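Local coordinates for tail fiber protein (Acinetobacter phage AM24, PDB 5W5P), which probably recognises and may degrade the capsular polysaccharide of its Acinetobacter host, as a trimeric phage tailspike, at residues 294-299 and 307-312; 320-325 and 334-339; 344-347 and 351-354; 353-358 and 365-370. All blocks are in the same frame, centred on the assembly; numbering follows the deposited sequence.

Interaction 1: 294-299 and 307-312; sequences GGVYLD and NVIRCD
Ile309 reaches across the interior toward Val296 with the whole length of its side chain. Its CB already points at the strand 294-298, and CG1 stands anti to the backbone N (chi1 -179°), which carries the chain on toward Val296. The next bond is also extended (chi2 170°), and Ile309 CD1 ends 3.8 Å from Val296 CG1. Ile309 CD1 has a looser neighbour in Leu298 CD1, at 4.6 Å. Just beyond its own strand, Cys311 SG lies 3.8 Å from Ile309 CD1. The side chains of Val296 and Ile309 slide past each other in opposite directions, and the other Val296 methyl, CG2, comes to 4.5 Å from Cys311 SG.

This is the core of a parallel beta-helix, in which strands of different faces send apolar residues into a common interior without pairing their backbones; the CA atoms of Val296 and Cys311 are 9.2 Å apart. The preceding coil continues the packing, with Val282 against Ile309 and Val284 against Val296. On the far side of the strand, Val308 and Arg310 turn toward a neighbouring subunit. Val308 CG1 lies over one face of the Arg310 guanidinium, whose NH1 makes a weak hydrogen bond to Gly335 O of that subunit.

Interaction 2: 320-325 and 334-339; sequences GVFAKL and IGNYFE
Phe322 and Phe338 meet inside the parallel beta-helix of the tailspike, where a corner of one face looks across at the strand 337-339. Their rings form an offset edge-to-face (T-shaped) pair, with centroids 5.4 Å apart and planes at 72°. Phe338 supplies the edge: its CE1 comes to 3.6 Å from both Phe322 CB and Phe322 CG, and its CZ lies 3.8 Å from Phe322 CD2. The torsions at the two roots help to set this geometry. Phe322 carries CG anti to its backbone N (chi1 172°), which stretches the ring into the interior, whereas Phe338 has CG anti to the carbonyl carbon (chi1 -57°), and the two side chains cross at about a right angle.

This aromatic corner is the tight part. It is continued along the helix by Trp316, edge-to-face with Phe322, and by Phe374, whose ring lies nearly parallel to that of Phe338. The contact slackens toward Asn336, whose ND2 stays 4.4 Å from Phe322 CE2 and approaches the ring obliquely. Away from the core the solvent side begins: Lys324, partly exposed, directs its ammonium group to a salt bridge with Asp299, just past the end of the adjoining strand 294-298, and Glu339 is partly exposed too. The buried amide beside the rings is held by the main chain of the coil before it, ND2 of Asn336 donating to the carbonyl O of Cys311 while its OD1 accepts from the backbone N of Asn314.

Interaction 3: 344-347 and 351-354; sequences GDLP and CLIE
Leu346 and Leu352 supply the apolar part of this contact, through one methyl each: Leu346 CD1 is 3.7 Å from Leu352 CD2. The two side chains approach at a slant, and neither starts out aimed at the other. Leu352 leaves its backbone away from the helical turn and only its end returns, while Leu346 brings its branch inward by placing CG anti to the backbone N (chi1 -153°). Aromatic side chains also touch the pair: Tyr380 on Leu346, and Phe338, Phe374 and Tyr386 on Leu352.

A second kind of contact sets aliphatic carbon against a main-chain carbonyl. Leu346 CG rests 3.4 Å from Cys351 O, and Leu346 CD1 is 3.8 Å from the same oxygen, so the leucine branch packs over the peptide as well as the neighbouring side chain. The setting is an outward excursion of the parallel beta-helix: after strand 331-339 the chain makes the short helix 346-349, then re-enters the coil at strand 353-354.

Polar interactions lie to the side of these. Asp345, just before Leu346, hydrogen-bonds through OD2 to the hydroxyl of Tyr297 on strand 294-298, which links the excursion to that strand. On the strand side, backbone hydrogen bonds join Leu352 to Phe322, and Glu354 to both Ala323 and Leu325.

Interaction 4: 353-358 and 365-370; sequences IELGKT and SGVTFI
Leu355 and Ile353 both press on the rim of the Phe369 ring, and the principal interaction here is apolar. Leu355 CD1 lies in the ring plane, 3.8 Å from Phe369 CZ, and Ile353 CD1 sits near that plane, 3.9 Å from Phe369 CE2. Leu355 and Phe369 come from opposite directions, and the methyl meets the ring edge, whereas Ile353 slides past it. The same Leu355 methyl, CD1, also meets Val367 CG1 at 4.0 Å, a branch brought inward by its position anti to the backbone N (chi1 -172°).

Aromatic stacking complements this edge packing: Phe369 stacks with Phe333 and with Phe408, from neighbouring coils of the parallel beta-helix.

The polar contribution is local to the turn that follows strand 353-354. Thr358 OG1 donates to Leu355 O over 2.8 Å, the hydroxyl nearly in line with the carbonyl bond (173° at Leu355 O), and the turn includes a cis peptide bond between Gly356 and Lys357.

The side-chain contacts of the phenyl group here are apolar and aromatic, which suggests that it is held mainly by shape and dispersion, while the hydrogen bond probably steadies the turn from which Leu355 projects.

All four contacts belong to consecutive coils of one parallel beta-helix. Interactions 1 and 2, with centres about 9 Å apart, have two polar links, Asp299 OD2 to Lys324 NZ (2.8 Å) and Asn336 ND2 to Cys311 O (2.7 Å). Interactions 1 and 3, about 13 Å apart between centres, touch through Tyr297 OH and Asp345 OD2 (2.7 Å). Interaction 2 is tied to 3 and 4 through backbone pairing of strands 321-328 and 353-354, with Ala323 O and Glu354 N 2.7 Å apart. Interactions 3 and 4 share Ile353 and Glu354: one joins the short helix 346-349 to strand 353-354, the other joins that strand to strand 365-375.

Interaction 1: 294-299 and 307-312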
# COMPACT_ATOMS: atom_id res chain seq x y z
N GLY A 294 -23.33 1.27 -3.72
CA GLY A 294 -22.82 0.98 -2.39
C GLY A 294 -21.58 0.12 -2.43
O GLY A 294 -21.43 -0.72 -3.32
N GLY A 295 -20.68 0.32 -1.47
CA GLY A 295 -19.45 -0.45 -1.43
C GLY A 295 -19.41 -1.49 -0.32
O GLY A 295 -20.23 -2.41 -0.30
N VAL A 296 -18.47 -1.33 0.61
CA VAL A 296 -18.26 -2.31 1.68
C VAL A 296 -19.17 -1.94 2.85
O VAL A 296 -18.91 -0.97 3.56
CB VAL A 296 -16.79 -2.35 2.12
CG1 VAL A 296 -16.58 -3.49 3.10
CG2 VAL A 296 -15.89 -2.49 0.91
N TYR A 297 -20.23 -2.72 3.04
CA TYR A 297 -21.13 -2.54 4.17
C TYR A 297 -20.84 -3.64 5.19
O TYR A 297 -21.13 -4.82 4.93
CB TYR A 297 -22.59 -2.57 3.72
CG TYR A 297 -23.14 -1.25 3.22
CD1 TYR A 297 -22.51 -0.55 2.20
CD2 TYR A 297 -24.31 -0.72 3.76
CE1 TYR A 297 -23.02 0.65 1.72
CE2 TYR A 297 -24.83 0.47 3.29
CZ TYR A 297 -24.19 1.16 2.28
OH TYR A 297 -24.71 2.34 1.82
N LEU A 298 -20.26 -3.26 6.33
CA LEU A 298 -20.02 -4.16 7.46
C LEU A 298 -20.31 -3.37 8.73
O LEU A 298 -19.42 -3.02 9.50
CB LEU A 298 -18.59 -4.71 7.45
CG LEU A 298 -18.12 -5.51 6.24
CD1 LEU A 298 -16.59 -5.62 6.21
CD2 LEU A 298 -18.76 -6.90 6.21
N ASP A 299 -21.59 -3.06 8.95
CA ASP A 299 -22.00 -2.09 9.96
C ASP A 299 -22.74 -2.73 11.14
O ASP A 299 -23.68 -2.15 11.68
CB ASP A 299 -22.86 -0.99 9.33
CG ASP A 299 -24.00 -1.54 8.50
OD1 ASP A 299 -24.06 -2.77 8.28
OD2 ASP A 299 -24.85 -0.74 8.06
N ASN A 307 -12.33 -6.69 11.74
CA ASN A 307 -10.97 -6.97 12.18
C ASN A 307 -10.07 -6.85 10.95
O ASN A 307 -9.92 -7.81 10.19
CB ASN A 307 -10.87 -8.35 12.81
CG ASN A 307 -11.39 -8.38 14.24
OD1 ASN A 307 -12.58 -8.60 14.49
ND2 ASN A 307 -10.49 -8.16 15.20
N VAL A 308 -9.47 -5.67 10.78
CA VAL A 308 -8.61 -5.32 9.64
C VAL A 308 -9.42 -5.21 8.35
O VAL A 308 -10.04 -6.18 7.90
CB VAL A 308 -7.45 -6.31 9.45
CG1 VAL A 308 -6.53 -5.85 8.32
CG2 VAL A 308 -6.68 -6.46 10.73
N ILE A 309 -9.42 -4.02 7.75
CA ILE A 309 -9.90 -3.82 6.39
C ILE A 309 -8.91 -2.89 5.70
O ILE A 309 -8.38 -1.96 6.31
CB ILE A 309 -11.33 -3.25 6.36
CG1 ILE A 309 -11.81 -3.07 4.91
CG2 ILE A 309 -11.43 -1.93 7.12
CD1 ILE A 309 -13.28 -2.76 4.79
N ARG A 310 -8.63 -3.17 4.43
CA ARG A 310 -7.82 -2.29 3.60
C ARG A 310 -8.61 -1.99 2.34
O ARG A 310 -9.15 -2.90 1.71
CB ARG A 310 -6.47 -2.92 3.23
CG ARG A 310 -5.76 -3.64 4.37
CD ARG A 310 -6.26 -5.07 4.51
NE ARG A 310 -5.25 -5.93 5.12
CZ ARG A 310 -5.49 -7.15 5.58
NH1 ARG A 310 -4.51 -7.86 6.13
NH2 ARG A 310 -6.71 -7.66 5.50
N CYS A 311 -8.70 -0.71 1.99
CA CYS A 311 -9.34 -0.27 0.76
C CYS A 311 -8.40 0.74 0.10
O CYS A 311 -8.39 1.92 0.47
CB CYS A 311 -10.72 0.34 1.04
SG CYS A 311 -11.88 -0.77 1.89
N ASP A 312 -7.62 0.27 -0.88
CA ASP A 312 -6.55 1.07 -1.47
C ASP A 312 -6.73 1.21 -2.97
O ASP A 312 -7.17 0.27 -3.65
CB ASP A 312 -5.18 0.45 -1.17
CG ASP A 312 -4.95 0.22 0.32
OD1 ASP A 312 -5.54 0.97 1.13
OD2 ASP A 312 -4.18 -0.70 0.67

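Interaction 2: 320-325 and 334-339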
# COMPACT_ATOMS: atom_id res chain seq x y z
N GLY A 320 -22.28 5.73 -4.66
CA GLY A 320 -22.90 5.98 -3.37
C GLY A 320 -21.91 5.98 -2.23
O GLY A 320 -20.78 6.48 -2.36
N VAL A 321 -22.32 5.41 -1.10
CA VAL A 321 -21.44 5.32 0.06
C VAL A 321 -20.43 4.21 -0.19
O VAL A 321 -20.80 3.05 -0.42
CB VAL A 321 -22.25 5.06 1.35
CG1 VAL A 321 -21.33 4.66 2.50
CG2 VAL A 321 -23.06 6.29 1.71
N PHE A 322 -19.14 4.56 -0.15
CA PHE A 322 -18.10 3.59 -0.46
C PHE A 322 -17.94 2.55 0.65
O PHE A 322 -17.59 1.40 0.37
CB PHE A 322 -16.77 4.29 -0.72
CG PHE A 322 -15.61 3.35 -0.86
CD1 PHE A 322 -15.51 2.50 -1.95
CD2 PHE A 322 -14.62 3.30 0.12
CE1 PHE A 322 -14.44 1.63 -2.08
CE2 PHE A 322 -13.55 2.42 0.01
CZ PHE A 322 -13.46 1.58 -1.10
N ALA A 323 -18.17 2.94 1.90
CA ALA A 323 -17.96 2.01 3.01
C ALA A 323 -18.76 2.50 4.21
O ALA A 323 -18.45 3.55 4.78
CB ALA A 323 -16.49 1.89 3.34
N LYS A 324 -19.76 1.73 4.60
CA LYS A 324 -20.52 2.00 5.81
C LYS A 324 -20.11 0.87 6.76
O LYS A 324 -20.62 -0.25 6.69
CB LYS A 324 -22.03 2.05 5.56
CG LYS A 324 -22.91 2.00 6.82
CD LYS A 324 -24.43 2.06 6.57
CE LYS A 324 -25.13 2.83 7.67
NZ LYS A 324 -25.23 1.96 8.87
N LEU A 325 -19.14 1.15 7.62
CA LEU A 325 -18.55 0.16 8.50
C LEU A 325 -18.95 0.41 9.95
O LEU A 325 -19.28 1.53 10.35
CB LEU A 325 -17.02 0.19 8.39
CG LEU A 325 -16.48 0.08 6.96
CD1 LEU A 325 -14.94 0.19 6.94
CD2 LEU A 325 -16.93 -1.22 6.31
N ILE A 334 -5.80 3.83 1.56
CA ILE A 334 -4.64 4.47 0.96
C ILE A 334 -4.91 4.72 -0.52
O ILE A 334 -5.08 3.76 -1.29
CB ILE A 334 -3.36 3.64 1.15
CG1 ILE A 334 -3.23 3.20 2.61
CG2 ILE A 334 -2.13 4.41 0.64
CD1 ILE A 334 -1.91 2.51 2.93
N GLY A 335 -4.95 5.99 -0.91
CA GLY A 335 -4.88 6.33 -2.32
C GLY A 335 -6.14 6.10 -3.12
O GLY A 335 -6.05 5.91 -4.34
N ASN A 336 -7.30 6.11 -2.49
CA ASN A 336 -8.54 5.95 -3.24
C ASN A 336 -8.82 7.19 -4.08
O ASN A 336 -8.32 8.29 -3.81
CB ASN A 336 -9.71 5.67 -2.31
CG ASN A 336 -9.67 4.27 -1.74
OD1 ASN A 336 -9.68 3.29 -2.48
ND2 ASN A 336 -9.58 4.17 -0.41
N TYR A 337 -9.62 7.00 -5.12
CA TYR A 337 -10.01 8.05 -6.05
C TYR A 337 -11.53 8.17 -5.99
O TYR A 337 -12.25 7.31 -6.50
CB TYR A 337 -9.52 7.72 -7.47
CG TYR A 337 -9.88 8.71 -8.56
CD1 TYR A 337 -11.16 8.74 -9.11
CD2 TYR A 337 -8.93 9.58 -9.08
CE1 TYR A 337 -11.49 9.62 -10.11
CE2 TYR A 337 -9.25 10.47 -10.09
CZ TYR A 337 -10.54 10.48 -10.61
OH TYR A 337 -10.87 11.36 -11.61
N PHE A 338 -12.01 9.23 -5.35
CA PHE A 338 -13.43 9.54 -5.28
C PHE A 338 -13.72 10.77 -6.14
O PHE A 338 -12.99 11.76 -6.08
CB PHE A 338 -13.87 9.80 -3.84
CG PHE A 338 -13.60 8.66 -2.91
CD1 PHE A 338 -14.45 7.57 -2.86
CD2 PHE A 338 -12.50 8.69 -2.06
CE1 PHE A 338 -14.21 6.52 -1.99
CE2 PHE A 338 -12.26 7.65 -1.18
CZ PHE A 338 -13.11 6.56 -1.15
N GLU A 339 -14.79 10.69 -6.93
CA GLU A 339 -15.14 11.78 -7.84
C GLU A 339 -16.65 11.81 -8.05
O GLU A 339 -17.22 10.85 -8.58
CB GLU A 339 -14.42 11.63 -9.18
CG GLU A 339 -14.70 12.75 -10.17
CD GLU A 339 -14.32 14.12 -9.61
OE1 GLU A 339 -13.25 14.23 -8.99
OE2 GLU A 339 -15.10 15.07 -9.80

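Interaction 3: 344-347 and 351-354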
# COMPACT_ATOMS: atom_id res chain seq x y z
N GLY A 344 -27.22 6.29 -4.16
CA GLY A 344 -27.27 5.29 -3.10
C GLY A 344 -27.72 5.90 -1.79
O GLY A 344 -28.66 6.70 -1.74
N ASP A 345 -27.04 5.52 -0.71
CA ASP A 345 -27.32 6.07 0.62
C ASP A 345 -26.56 7.35 0.91
O ASP A 345 -26.78 7.96 1.97
CB ASP A 345 -27.00 5.03 1.70
CG ASP A 345 -27.85 3.77 1.58
OD1 ASP A 345 -28.96 3.84 1.02
OD2 ASP A 345 -27.40 2.70 2.05
N LEU A 346 -25.67 7.78 0.01
CA LEU A 346 -24.91 9.00 0.25
C LEU A 346 -25.77 10.23 0.50
O LEU A 346 -25.42 11.02 1.40
CB LEU A 346 -23.94 9.26 -0.92
CG LEU A 346 -22.68 10.05 -0.59
CD1 LEU A 346 -21.55 9.62 -1.49
CD2 LEU A 346 -22.92 11.55 -0.71
N PRO A 347 -26.86 10.49 -0.23
CA PRO A 347 -27.69 11.66 0.10
C PRO A 347 -28.30 11.62 1.49
O PRO A 347 -28.65 12.68 2.03
CB PRO A 347 -28.76 11.65 -0.99
CG PRO A 347 -28.13 10.94 -2.13
CD PRO A 347 -27.30 9.86 -1.49
N CYS A 351 -22.01 11.12 3.60
CA CYS A 351 -20.61 10.79 3.79
C CYS A 351 -20.21 9.74 2.76
O CYS A 351 -21.05 9.00 2.25
CB CYS A 351 -20.34 10.29 5.21
SG CYS A 351 -21.01 8.66 5.60
N LEU A 352 -18.92 9.71 2.45
CA LEU A 352 -18.37 8.66 1.60
C LEU A 352 -18.03 7.41 2.39
O LEU A 352 -18.16 6.29 1.87
CB LEU A 352 -17.12 9.17 0.88
CG LEU A 352 -17.39 9.85 -0.46
CD1 LEU A 352 -16.12 10.51 -0.96
CD2 LEU A 352 -17.93 8.84 -1.47
N ILE A 353 -17.61 7.57 3.64
CA ILE A 353 -17.25 6.46 4.51
C ILE A 353 -17.84 6.72 5.89
O ILE A 353 -17.74 7.83 6.42
CB ILE A 353 -15.73 6.27 4.61
CG1 ILE A 353 -15.16 5.83 3.25
CG2 ILE A 353 -15.39 5.25 5.69
CD1 ILE A 353 -13.65 5.88 3.18
N GLU A 354 -18.48 5.70 6.45
CA GLU A 354 -18.95 5.73 7.83
C GLU A 354 -18.14 4.72 8.62
O GLU A 354 -17.98 3.57 8.19
CB GLU A 354 -20.44 5.42 7.91
CG GLU A 354 -20.92 5.11 9.32
CD GLU A 354 -22.39 4.73 9.36
OE1 GLU A 354 -23.23 5.50 8.85
OE2 GLU A 354 -22.70 3.65 9.90

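Interaction 4: 353-358 and 365-370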
# COMPACT_ATOMS: atom_id res chain seq x y z
N ILE A 353 -17.61 7.57 3.64
CA ILE A 353 -17.25 6.46 4.51
C ILE A 353 -17.84 6.72 5.89
O ILE A 353 -17.74 7.83 6.42
CB ILE A 353 -15.73 6.27 4.61
CG1 ILE A 353 -15.16 5.83 3.25
CG2 ILE A 353 -15.39 5.25 5.69
CD1 ILE A 353 -13.65 5.88 3.18
N GLU A 354 -18.48 5.70 6.45
CA GLU A 354 -18.95 5.73 7.83
C GLU A 354 -18.14 4.72 8.62
O GLU A 354 -17.98 3.57 8.19
CB GLU A 354 -20.44 5.42 7.91
CG GLU A 354 -20.92 5.11 9.32
CD GLU A 354 -22.39 4.73 9.36
OE1 GLU A 354 -23.23 5.50 8.85
OE2 GLU A 354 -22.70 3.65 9.90
N LEU A 355 -17.62 5.15 9.77
CA LEU A 355 -16.92 4.29 10.70
C LEU A 355 -17.65 4.29 12.03
O LEU A 355 -18.57 5.07 12.27
CB LEU A 355 -15.46 4.74 10.90
CG LEU A 355 -14.60 4.91 9.65
CD1 LEU A 355 -13.20 5.43 10.01
CD2 LEU A 355 -14.52 3.60 8.84
N GLY A 356 -17.24 3.38 12.92
CA GLY A 356 -17.70 3.43 14.28
C GLY A 356 -16.93 4.46 15.10
O GLY A 356 -15.74 4.67 14.91
N LYS A 357 -17.64 5.11 16.02
CA LYS A 357 -19.03 4.81 16.32
C LYS A 357 -19.99 5.72 15.56
O LYS A 357 -19.76 6.92 15.43
CB LYS A 357 -19.28 4.95 17.83
CG LYS A 357 -20.66 5.49 18.22
CD LYS A 357 -20.76 5.74 19.71
CE LYS A 357 -20.76 4.44 20.51
NZ LYS A 357 -22.03 3.67 20.35
N THR A 358 -21.07 5.13 15.06
CA THR A 358 -22.16 5.87 14.45
C THR A 358 -23.45 5.18 14.86
O THR A 358 -23.69 4.03 14.49
CB THR A 358 -22.03 5.95 12.93
OG1 THR A 358 -20.82 6.63 12.59
CG2 THR A 358 -23.21 6.70 12.33
N SER A 365 -10.77 1.82 16.33
CA SER A 365 -9.48 1.92 17.02
C SER A 365 -8.36 1.55 16.04
O SER A 365 -8.19 0.37 15.73
CB SER A 365 -9.45 1.01 18.25
OG SER A 365 -8.32 1.30 19.04
N GLY A 366 -7.61 2.55 15.60
CA GLY A 366 -6.51 2.32 14.69
C GLY A 366 -6.93 2.32 13.23
O GLY A 366 -7.04 1.26 12.61
N VAL A 367 -7.18 3.51 12.68
CA VAL A 367 -7.59 3.68 11.29
C VAL A 367 -6.79 4.82 10.68
O VAL A 367 -6.67 5.89 11.29
CB VAL A 367 -9.11 3.97 11.16
CG1 VAL A 367 -9.54 3.94 9.70
CG2 VAL A 367 -9.92 2.97 11.98
N THR A 368 -6.23 4.60 9.49
CA THR A 368 -5.36 5.58 8.86
C THR A 368 -5.79 5.83 7.42
O THR A 368 -5.95 4.88 6.65
CB THR A 368 -3.90 5.12 8.89
OG1 THR A 368 -3.57 4.68 10.21
CG2 THR A 368 -2.97 6.26 8.50
N PHE A 369 -5.97 7.10 7.07
CA PHE A 369 -6.31 7.54 5.72
C PHE A 369 -5.12 8.28 5.13
O PHE A 369 -4.72 9.32 5.64
CB PHE A 369 -7.54 8.45 5.72
CG PHE A 369 -8.78 7.78 6.20
CD1 PHE A 369 -9.05 7.68 7.56
CD2 PHE A 369 -9.69 7.25 5.30
CE1 PHE A 369 -10.20 7.07 8.01
CE2 PHE A 369 -10.85 6.63 5.74
CZ PHE A 369 -11.11 6.54 7.09
N ILE A 370 -4.56 7.74 4.04
CA ILE A 370 -3.38 8.31 3.41
C ILE A 370 -3.66 8.52 1.93
O ILE A 370 -4.03 7.57 1.22
CB ILE A 370 -2.14 7.41 3.59
CG1 ILE A 370 -1.91 7.12 5.07
CG2 ILE A 370 -0.91 8.05 2.96
CD1 ILE A 370 -0.86 6.07 5.32